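Long-range contacts in Alr4995 protein (Nostoc sp., PDB 6LRH), which acts as a bifunctional enzyme, being both an arginine dihydrolase that breaks down L-arginine and an ornithine cyclodeaminase: residues Lys61-Leu66 with Gln91-Tyr96; Asp65-Ala70 with Lys263-Arg268; Asp16-Ile21 with Asn28-Ser33. The protein carries 1 engineered substitution. All blocks are in the same frame, centred on the assembly; numbering follows the deposited sequence.

Interaction 1. Residues Lys61-Leu66 with Gln91-Tyr96; sequences KGWPDL and QGEEPY. With ARG (arginine), chain C.
The indole of Trp-63 offers one face to the backbone of Gly-92, whose CA sits 3.5 Å from the centroid of the six-membered ring and 16° off the ring normal, a CH-pi contact. Glycine suits the place because the backbone itself meets the ring; with no side chain, the CA can lie directly on it. Glu-93 N lies over the same face. Tyr-96 approaches obliquely, its ring plane 48° from that of the indole, with Trp-63 NE1 and Tyr-96 CE2 4.2 Å apart. Trp-63 CG stands beside its own backbone N (chi1 -51°), which brings the large flat group across toward residues 91-96.

Leu-66 and Glu-93 run past each other in opposite directions, and Leu-66 CD1 packs 3.6 Å from Glu-93 CB. The methylenes of Glu-93 thus serve as apolar surface, while its chain, extended beyond CG, carries the carboxylate to the turn at Asp-65 and Leu-66. No hydrogen bond crosses the contact. Glu-93 OE2 makes a salt bridge with Arg-90, which also binds the substrate arginine and so may be positioned by Glu-93. Asp-65 sends its carboxylate away from Glu-93, into the pocket, where OD2 accepts a bond of 2.8 Å from the arginine's amino N and is probably also hydrogen-bonded to Tyr-19 OH.

The 3-10 turn is closed by Leu-66 N to Trp-63 O, 3.1 Å. It belongs to the loop between strands 53-56 and 73-76, and residues 91-96 lead from helix 88-91 into helix 94-102, so Trp-63 lies against the link between them.

Interaction 2. Residues Asp65-Ala70 with Lys263-Arg268; sequences DLVFTA and KALTLR. Engineered in segment 263-268: Ala-264 (natural residue Cys). With ARG (arginine), chain C.
Phe-68 lines the arginine pocket of a domain that belongs to the guanidino-group modifying superfamily, with its alpha/beta propeller fold, and Leu-265 packs against it from behind; the two side chains meet at a slant, Phe-68 CD1 lying 3.8 Å from Leu-265 CD2. Leu-265 starts away from residues 65-70, yet CG lies beside its backbone N (chi1 -64°) and CD2 swings back to meet them. It runs alongside Val-67, both side chains pointing the same way.

The flat phenyl ring is a fitting partition: Val-67 CG2 lies over one face, and the aliphatic chain of the bound arginine over the opposite one, with the ligand's CB 3.7 Å from Phe-68 CD2. An inverse gamma turn centred on Phe-68 presents the ring to the pocket. Ala-264 is engineered, replacing a natural cysteine; its CB faces the guanidinium carbon CZ of the ligand, a placement consistent with the nucleophilic cysteine of this superfamily.

Behind the pocket, Leu-267 points toward residues 65-70 and lays its CB 3.4 Å from Thr-69 O, while Thr-69 OG1 bonds to Leu-8 O of strand 6-9. A water lies 2.8 Å from both Val-67 O and Leu-265 O. The small Ala-70 lets the backbones close up: Ala-70 N gives Ala-264 O a hydrogen bond of 3.2 Å, fairly straight at 156°, with the donor 40° above the carbonyl plane.

Interaction 3. Residues Asp16-Ile21 with Asn28-Ser33; sequences DVDYVI and NIHKSS. With ARG (arginine), chain C.
Val-17, Ile-29 and Asp-16 bury most of the surface where residues 16-21 fold against 28-33. Val-17 faces the partner segment, its CB 3.5 Å from Asn-28 O and its CG1 beside the backbone of Ile-29; a beta-branched residue fills this close space without needing length. Ile-29 lies with CG1 anti to its carbonyl carbon (chi1 -83°), so that CG1 and CD1 reach along the loop to Val-20. The two side chains cross at about a right angle, Val-20 CG2 lying 3.8 Å from Ile-29 CG1.

Residues Asn-28 to Lys-31 form a type II beta turn, closed by Lys-31 N to Asn-28 O at 3.1 Å. His-30 takes the turn position with positive phi, a place often given to glycine. Its backbone N points back to Val-17 O, a hydrogen bond of 2.8 Å lying in the carbonyl plane and nearly straight at 162°. The same oxygen sits over one face of the imidazole.

Asp-16 grips the ring itself: His-30 ND1 donates to the syn side of Asp-16 OD2 across 2.8 Å, a bent bond at 130°, OD2 lying out of the ring plane. Asp-18 OD1 approaches His-30 CE1 at 3.4 Å, and two acidic neighbours may favour a positively charged imidazole. Asp-16 OD1 rests against Ser-32 CB. Beyond the turn, Ser-33 takes the N-cap of helix 34-48, and Lys-31 NZ bonds to Ala-487 O of a second subunit. At the other end Ile-21 CG1 touches the bound arginine's O, 3.4 Å away.

From the N terminus, interaction 3 comes first, closing a short loop between strand 6-9 and helix 34-48 before the other two open. Interactions 1 and 2 then both set out from the loop after strand 53-56 and share Asp-65 and Leu-66: the first closes locally on the residues that lead into helix 94-102, whereas the second spans almost 200 residues to residues 263-268, so residues 91-96 lie within its longer loop. Residues 61-70 are thereby held to helix 94-102 on one hand and to strand 267-268, which pairs with strand 6-9, on the other. Tyr-19 reaches Asp-65 from the loop of interaction 3, and all three contacts touch the bound arginine.

Interaction 1. Residues Lys61-Leu66 with Gln91-Tyr96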
# COMPACT_ATOMS: atom_id res chain seq x y z
N LYS A 61 -25.71 -39.35 -34.70
CA LYS A 61 -25.70 -37.94 -35.03
C LYS A 61 -26.28 -37.13 -33.87
O LYS A 61 -27.32 -37.47 -33.33
CB LYS A 61 -26.48 -37.67 -36.32
CG LYS A 61 -26.35 -36.24 -36.80
CD LYS A 61 -27.68 -35.64 -37.24
CE LYS A 61 -27.66 -35.24 -38.72
NZ LYS A 61 -28.87 -34.46 -39.14
N GLY A 62 -25.59 -36.06 -33.48
CA GLY A 62 -26.10 -35.20 -32.44
C GLY A 62 -25.53 -35.54 -31.08
O GLY A 62 -25.91 -34.95 -30.07
N TRP A 63 -24.62 -36.50 -31.06
CA TRP A 63 -23.87 -36.80 -29.86
C TRP A 63 -22.40 -36.95 -30.20
O TRP A 63 -21.87 -38.05 -30.18
CB TRP A 63 -24.40 -38.07 -29.20
CG TRP A 63 -25.86 -38.00 -29.02
CD1 TRP A 63 -26.80 -38.63 -29.78
CD2 TRP A 63 -26.57 -37.24 -28.04
NE1 TRP A 63 -28.06 -38.32 -29.32
CE2 TRP A 63 -27.94 -37.47 -28.25
CE3 TRP A 63 -26.17 -36.40 -27.00
CZ2 TRP A 63 -28.92 -36.88 -27.46
CZ3 TRP A 63 -27.15 -35.82 -26.21
CH2 TRP A 63 -28.51 -36.06 -26.45
N PRO A 64 -21.75 -35.83 -30.52
CA PRO A 64 -20.36 -35.86 -30.97
C PRO A 64 -19.43 -36.58 -30.00
O PRO A 64 -18.58 -37.32 -30.45
CB PRO A 64 -19.99 -34.37 -31.09
CG PRO A 64 -21.00 -33.64 -30.34
CD PRO A 64 -22.25 -34.45 -30.42
N ASP A 65 -19.61 -36.40 -28.70
CA ASP A 65 -18.67 -36.94 -27.73
C ASP A 65 -18.84 -38.44 -27.51
O ASP A 65 -18.20 -39.02 -26.64
CB ASP A 65 -18.78 -36.20 -26.40
CG ASP A 65 -18.04 -34.85 -26.40
OD1 ASP A 65 -16.97 -34.73 -27.03
OD2 ASP A 65 -18.52 -33.90 -25.74
N LEU A 66 -19.69 -39.08 -28.30
CA LEU A 66 -19.80 -40.52 -28.19
C LEU A 66 -18.47 -41.19 -28.55
O LEU A 66 -18.22 -42.32 -28.16
CB LEU A 66 -20.94 -41.05 -29.06
CG LEU A 66 -21.48 -42.47 -28.83
CD1 LEU A 66 -22.34 -42.56 -27.61
CD2 LEU A 66 -22.26 -42.95 -30.02
N GLN A 91 -25.67 -36.68 -21.90
CA GLN A 91 -26.60 -37.62 -21.30
C GLN A 91 -27.34 -38.48 -22.33
O GLN A 91 -27.82 -39.56 -22.01
CB GLN A 91 -27.60 -36.88 -20.41
CG GLN A 91 -27.12 -36.74 -18.98
CD GLN A 91 -27.85 -35.68 -18.19
OE1 GLN A 91 -28.89 -35.19 -18.61
NE2 GLN A 91 -27.32 -35.32 -17.03
N GLY A 92 -27.41 -38.02 -23.57
CA GLY A 92 -28.08 -38.80 -24.60
C GLY A 92 -27.23 -39.94 -25.12
O GLY A 92 -27.66 -40.71 -25.97
N GLU A 93 -26.02 -40.05 -24.61
CA GLU A 93 -25.16 -41.14 -24.99
C GLU A 93 -25.48 -42.39 -24.22
O GLU A 93 -25.32 -43.49 -24.72
CB GLU A 93 -23.71 -40.76 -24.77
CG GLU A 93 -23.31 -39.49 -25.46
CD GLU A 93 -21.86 -39.14 -25.22
OE1 GLU A 93 -21.09 -40.05 -24.88
OE2 GLU A 93 -21.49 -37.96 -25.38
N GLU A 94 -25.94 -42.22 -22.99
CA GLU A 94 -26.18 -43.34 -22.08
C GLU A 94 -27.01 -44.48 -22.67
O GLU A 94 -26.64 -45.63 -22.50
CB GLU A 94 -26.83 -42.84 -20.81
CG GLU A 94 -26.04 -41.77 -20.11
CD GLU A 94 -26.78 -41.16 -18.95
OE1 GLU A 94 -27.64 -41.83 -18.38
OE2 GLU A 94 -26.49 -40.00 -18.61
N PRO A 95 -28.12 -44.17 -23.36
CA PRO A 95 -28.88 -45.27 -23.95
C PRO A 95 -28.09 -46.08 -24.96
O PRO A 95 -28.24 -47.30 -25.01
CB PRO A 95 -30.04 -44.55 -24.65
CG PRO A 95 -30.13 -43.25 -24.02
CD PRO A 95 -28.76 -42.88 -23.66
N TYR A 96 -27.25 -45.42 -25.75
CA TYR A 96 -26.45 -46.10 -26.76
C TYR A 96 -25.33 -46.91 -26.15
O TYR A 96 -24.91 -47.91 -26.71
CB TYR A 96 -25.90 -45.10 -27.76
CG TYR A 96 -26.99 -44.39 -28.48
CD1 TYR A 96 -27.73 -45.04 -29.45
CD2 TYR A 96 -27.34 -43.09 -28.15
CE1 TYR A 96 -28.74 -44.42 -30.10
CE2 TYR A 96 -28.36 -42.45 -28.80
CZ TYR A 96 -29.06 -43.12 -29.78
OH TYR A 96 -30.09 -42.50 -30.45
N ARG C . -16.10 -33.55 -24.47
CA ARG C . -15.93 -34.65 -23.53
C ARG C . -16.38 -34.24 -22.16
O ARG C . -16.26 -33.09 -21.77
CB ARG C . -14.47 -35.13 -23.48
CG ARG C . -14.30 -36.38 -22.66
CD ARG C . -12.88 -36.75 -22.42
NE ARG C . -12.80 -38.06 -21.78
CZ ARG C . -11.77 -38.48 -21.06
NH1 ARG C . -11.79 -39.68 -20.53
NH2 ARG C . -10.72 -37.71 -20.88
OXT ARG C . -16.86 -35.06 -21.42

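Interaction 2. Residues Asp65-Ala70 with Lys263-Arg268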
# COMPACT_ATOMS: atom_id res chain seq x y z
N ASP A 65 -19.61 -36.40 -28.70
CA ASP A 65 -18.67 -36.94 -27.73
C ASP A 65 -18.84 -38.44 -27.51
O ASP A 65 -18.20 -39.02 -26.64
CB ASP A 65 -18.78 -36.20 -26.40
CG ASP A 65 -18.04 -34.85 -26.40
OD1 ASP A 65 -16.97 -34.73 -27.03
OD2 ASP A 65 -18.52 -33.90 -25.74
N LEU A 66 -19.69 -39.08 -28.30
CA LEU A 66 -19.80 -40.52 -28.19
C LEU A 66 -18.47 -41.19 -28.55
O LEU A 66 -18.22 -42.32 -28.16
CB LEU A 66 -20.94 -41.05 -29.06
CG LEU A 66 -21.48 -42.47 -28.83
CD1 LEU A 66 -22.34 -42.56 -27.61
CD2 LEU A 66 -22.26 -42.95 -30.02
N VAL A 67 -17.60 -40.48 -29.27
CA VAL A 67 -16.30 -41.05 -29.61
C VAL A 67 -15.45 -41.35 -28.39
O VAL A 67 -14.57 -42.18 -28.44
CB VAL A 67 -15.49 -40.14 -30.56
CG1 VAL A 67 -16.18 -40.02 -31.87
CG2 VAL A 67 -15.28 -38.79 -29.94
N PHE A 68 -15.73 -40.67 -27.28
CA PHE A 68 -14.96 -40.87 -26.06
C PHE A 68 -15.58 -41.98 -25.23
O PHE A 68 -16.21 -41.74 -24.22
CB PHE A 68 -14.87 -39.58 -25.26
CG PHE A 68 -14.19 -38.49 -25.98
CD1 PHE A 68 -12.84 -38.58 -26.29
CD2 PHE A 68 -14.88 -37.35 -26.36
CE1 PHE A 68 -12.21 -37.57 -26.97
CE2 PHE A 68 -14.24 -36.34 -27.04
CZ PHE A 68 -12.91 -36.44 -27.34
N THR A 69 -15.36 -43.20 -25.68
CA THR A 69 -15.91 -44.38 -25.07
C THR A 69 -15.36 -44.64 -23.66
O THR A 69 -15.89 -45.45 -22.93
CB THR A 69 -15.67 -45.59 -25.98
OG1 THR A 69 -14.27 -45.85 -26.08
CG2 THR A 69 -16.16 -45.29 -27.35
N ALA A 70 -14.30 -43.92 -23.28
CA ALA A 70 -13.74 -44.08 -21.95
C ALA A 70 -14.74 -43.73 -20.87
O ALA A 70 -14.61 -44.18 -19.74
CB ALA A 70 -12.52 -43.25 -21.80
N LYS A 263 -6.35 -42.33 -24.50
CA LYS A 263 -7.07 -43.18 -23.56
C LYS A 263 -8.54 -42.84 -23.45
O LYS A 263 -9.34 -43.69 -23.13
CB LYS A 263 -6.45 -43.13 -22.17
CG LYS A 263 -6.95 -44.22 -21.28
CD LYS A 263 -6.23 -44.21 -19.98
CE LYS A 263 -6.15 -45.58 -19.38
NZ LYS A 263 -4.90 -45.63 -18.60
N ALA A 264 -8.90 -41.59 -23.71
CA ALA A 264 -10.29 -41.15 -23.72
C ALA A 264 -11.08 -41.78 -24.87
O ALA A 264 -12.28 -41.95 -24.76
CB ALA A 264 -10.36 -39.68 -23.82
N LEU A 265 -10.41 -42.14 -25.95
CA LEU A 265 -11.06 -42.74 -27.11
C LEU A 265 -11.19 -44.26 -27.04
O LEU A 265 -11.56 -44.89 -28.01
CB LEU A 265 -10.31 -42.36 -28.38
CG LEU A 265 -10.29 -40.88 -28.73
CD1 LEU A 265 -9.19 -40.57 -29.72
CD2 LEU A 265 -11.62 -40.49 -29.29
N THR A 266 -10.85 -44.85 -25.91
CA THR A 266 -10.91 -46.30 -25.77
C THR A 266 -11.52 -46.66 -24.43
O THR A 266 -11.48 -45.87 -23.49
CB THR A 266 -9.52 -46.98 -25.84
OG1 THR A 266 -8.76 -46.65 -24.68
CG2 THR A 266 -8.74 -46.56 -27.06
N LEU A 267 -12.08 -47.86 -24.37
CA LEU A 267 -12.52 -48.45 -23.14
C LEU A 267 -12.11 -49.92 -23.14
O LEU A 267 -12.47 -50.68 -24.03
CB LEU A 267 -14.03 -48.30 -22.99
CG LEU A 267 -14.68 -48.93 -21.77
CD1 LEU A 267 -14.24 -48.26 -20.53
CD2 LEU A 267 -16.18 -48.86 -21.90
N ARG A 268 -11.33 -50.33 -22.15
CA ARG A 268 -10.92 -51.70 -22.07
C ARG A 268 -12.01 -52.50 -21.41
O ARG A 268 -12.33 -52.26 -20.28
CB ARG A 268 -9.62 -51.83 -21.29
CG ARG A 268 -9.01 -53.21 -21.33
CD ARG A 268 -7.56 -53.20 -20.87
NE ARG A 268 -7.11 -54.53 -20.49
CZ ARG A 268 -5.84 -54.88 -20.35
NH1 ARG A 268 -4.89 -54.00 -20.57
NH2 ARG A 268 -5.53 -56.11 -19.99
N ARG C . -16.10 -33.55 -24.47
CA ARG C . -15.93 -34.65 -23.53
C ARG C . -16.38 -34.24 -22.16
O ARG C . -16.26 -33.09 -21.77
CB ARG C . -14.47 -35.13 -23.48
CG ARG C . -14.30 -36.38 -22.66
CD ARG C . -12.88 -36.75 -22.42
NE ARG C . -12.80 -38.06 -21.78
CZ ARG C . -11.77 -38.48 -21.06
NH1 ARG C . -11.79 -39.68 -20.53
NH2 ARG C . -10.72 -37.71 -20.88
OXT ARG C . -16.86 -35.06 -21.42
O HOH W 1 -13.00 -43.72 -30.15

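Interaction 3. Residues Asp16-Ile21 with Asn28-Ser33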
# COMPACT_ATOMS: atom_id res chain seq x y z
N ASP A 16 -17.40 -33.36 -33.77
CA ASP A 16 -17.24 -31.93 -33.89
C ASP A 16 -17.20 -31.39 -32.47
O ASP A 16 -17.39 -32.12 -31.52
CB ASP A 16 -18.37 -31.32 -34.69
CG ASP A 16 -18.01 -30.00 -35.30
OD1 ASP A 16 -16.81 -29.78 -35.58
OD2 ASP A 16 -18.93 -29.18 -35.50
N VAL A 17 -16.94 -30.10 -32.31
CA VAL A 17 -17.06 -29.49 -31.01
C VAL A 17 -18.26 -28.58 -31.10
O VAL A 17 -18.20 -27.57 -31.78
CB VAL A 17 -15.79 -28.70 -30.60
CG1 VAL A 17 -16.01 -28.01 -29.28
CG2 VAL A 17 -14.57 -29.62 -30.53
N ASP A 18 -19.36 -28.96 -30.44
CA ASP A 18 -20.63 -28.25 -30.58
C ASP A 18 -21.05 -27.50 -29.33
O ASP A 18 -22.00 -26.75 -29.35
CB ASP A 18 -21.74 -29.23 -30.95
CG ASP A 18 -21.50 -29.93 -32.26
OD1 ASP A 18 -20.80 -29.38 -33.12
OD2 ASP A 18 -22.04 -31.05 -32.43
N TYR A 19 -20.34 -27.73 -28.24
CA TYR A 19 -20.64 -27.05 -26.99
C TYR A 19 -19.39 -26.89 -26.14
O TYR A 19 -18.30 -27.26 -26.55
CB TYR A 19 -21.71 -27.82 -26.22
CG TYR A 19 -21.49 -29.31 -26.21
CD1 TYR A 19 -20.69 -29.91 -25.26
CD2 TYR A 19 -22.10 -30.12 -27.15
CE1 TYR A 19 -20.50 -31.27 -25.25
CE2 TYR A 19 -21.92 -31.48 -27.14
CZ TYR A 19 -21.12 -32.05 -26.19
OH TYR A 19 -20.92 -33.41 -26.19
N VAL A 20 -19.54 -26.31 -24.95
CA VAL A 20 -18.40 -26.13 -24.08
C VAL A 20 -18.71 -26.60 -22.67
O VAL A 20 -19.40 -25.92 -21.92
CB VAL A 20 -17.96 -24.66 -24.05
CG1 VAL A 20 -16.76 -24.47 -23.13
CG2 VAL A 20 -17.66 -24.17 -25.45
N ILE A 21 -18.21 -27.78 -22.31
CA ILE A 21 -18.43 -28.33 -20.98
C ILE A 21 -17.13 -28.72 -20.29
O ILE A 21 -17.14 -29.44 -19.31
CB ILE A 21 -19.36 -29.55 -21.02
CG1 ILE A 21 -18.71 -30.71 -21.77
CG2 ILE A 21 -20.70 -29.18 -21.61
CD1 ILE A 21 -19.60 -31.90 -21.90
N ASN A 28 -13.21 -23.38 -29.03
CA ASN A 28 -12.89 -24.41 -29.99
C ASN A 28 -14.13 -24.91 -30.70
O ASN A 28 -14.06 -25.85 -31.49
CB ASN A 28 -12.15 -25.56 -29.30
CG ASN A 28 -10.66 -25.46 -29.45
OD1 ASN A 28 -10.16 -24.88 -30.41
ND2 ASN A 28 -9.93 -26.02 -28.50
N ILE A 29 -15.25 -24.26 -30.43
CA ILE A 29 -16.52 -24.64 -31.04
C ILE A 29 -16.45 -24.55 -32.55
O ILE A 29 -16.02 -23.54 -33.10
CB ILE A 29 -17.69 -23.75 -30.52
CG1 ILE A 29 -18.20 -24.29 -29.20
CG2 ILE A 29 -18.84 -23.73 -31.50
CD1 ILE A 29 -19.48 -23.66 -28.75
N HIS A 30 -16.84 -25.64 -33.20
CA HIS A 30 -16.83 -25.74 -34.65
C HIS A 30 -15.47 -25.44 -35.27
O HIS A 30 -15.39 -24.96 -36.39
CB HIS A 30 -17.89 -24.80 -35.24
CG HIS A 30 -19.29 -25.27 -35.01
ND1 HIS A 30 -19.74 -26.51 -35.41
CD2 HIS A 30 -20.34 -24.66 -34.41
CE1 HIS A 30 -21.01 -26.64 -35.08
NE2 HIS A 30 -21.40 -25.54 -34.47
N LYS A 31 -14.40 -25.73 -34.55
CA LYS A 31 -13.07 -25.51 -35.09
C LYS A 31 -12.39 -26.84 -35.33
O LYS A 31 -11.21 -26.91 -35.67
CB LYS A 31 -12.25 -24.62 -34.16
CG LYS A 31 -12.75 -23.19 -34.14
CD LYS A 31 -11.72 -22.21 -33.62
CE LYS A 31 -11.87 -20.86 -34.32
NZ LYS A 31 -11.16 -19.75 -33.63
N SER A 32 -13.16 -27.90 -35.15
CA SER A 32 -12.72 -29.25 -35.44
C SER A 32 -12.73 -29.56 -36.93
O SER A 32 -13.71 -29.29 -37.62
CB SER A 32 -13.61 -30.25 -34.73
OG SER A 32 -13.66 -31.46 -35.48
N SER A 33 -11.65 -30.15 -37.42
CA SER A 33 -11.57 -30.58 -38.80
C SER A 33 -11.87 -32.08 -38.88
O SER A 33 -11.08 -32.90 -38.41
CB SER A 33 -10.19 -30.26 -39.37
OG SER A 33 -10.09 -30.73 -40.69
N ARG C . -16.10 -33.55 -24.47
CA ARG C . -15.93 -34.65 -23.53
C ARG C . -16.38 -34.24 -22.16
O ARG C . -16.26 -33.09 -21.77
CB ARG C . -14.47 -35.13 -23.48
CG ARG C . -14.30 -36.38 -22.66
CD ARG C . -12.88 -36.75 -22.42
NE ARG C . -12.80 -38.06 -21.78
CZ ARG C . -11.77 -38.48 -21.06
NH1 ARG C . -11.79 -39.68 -20.53
NH2 ARG C . -10.72 -37.71 -20.88
OXT ARG C . -16.86 -35.06 -21.42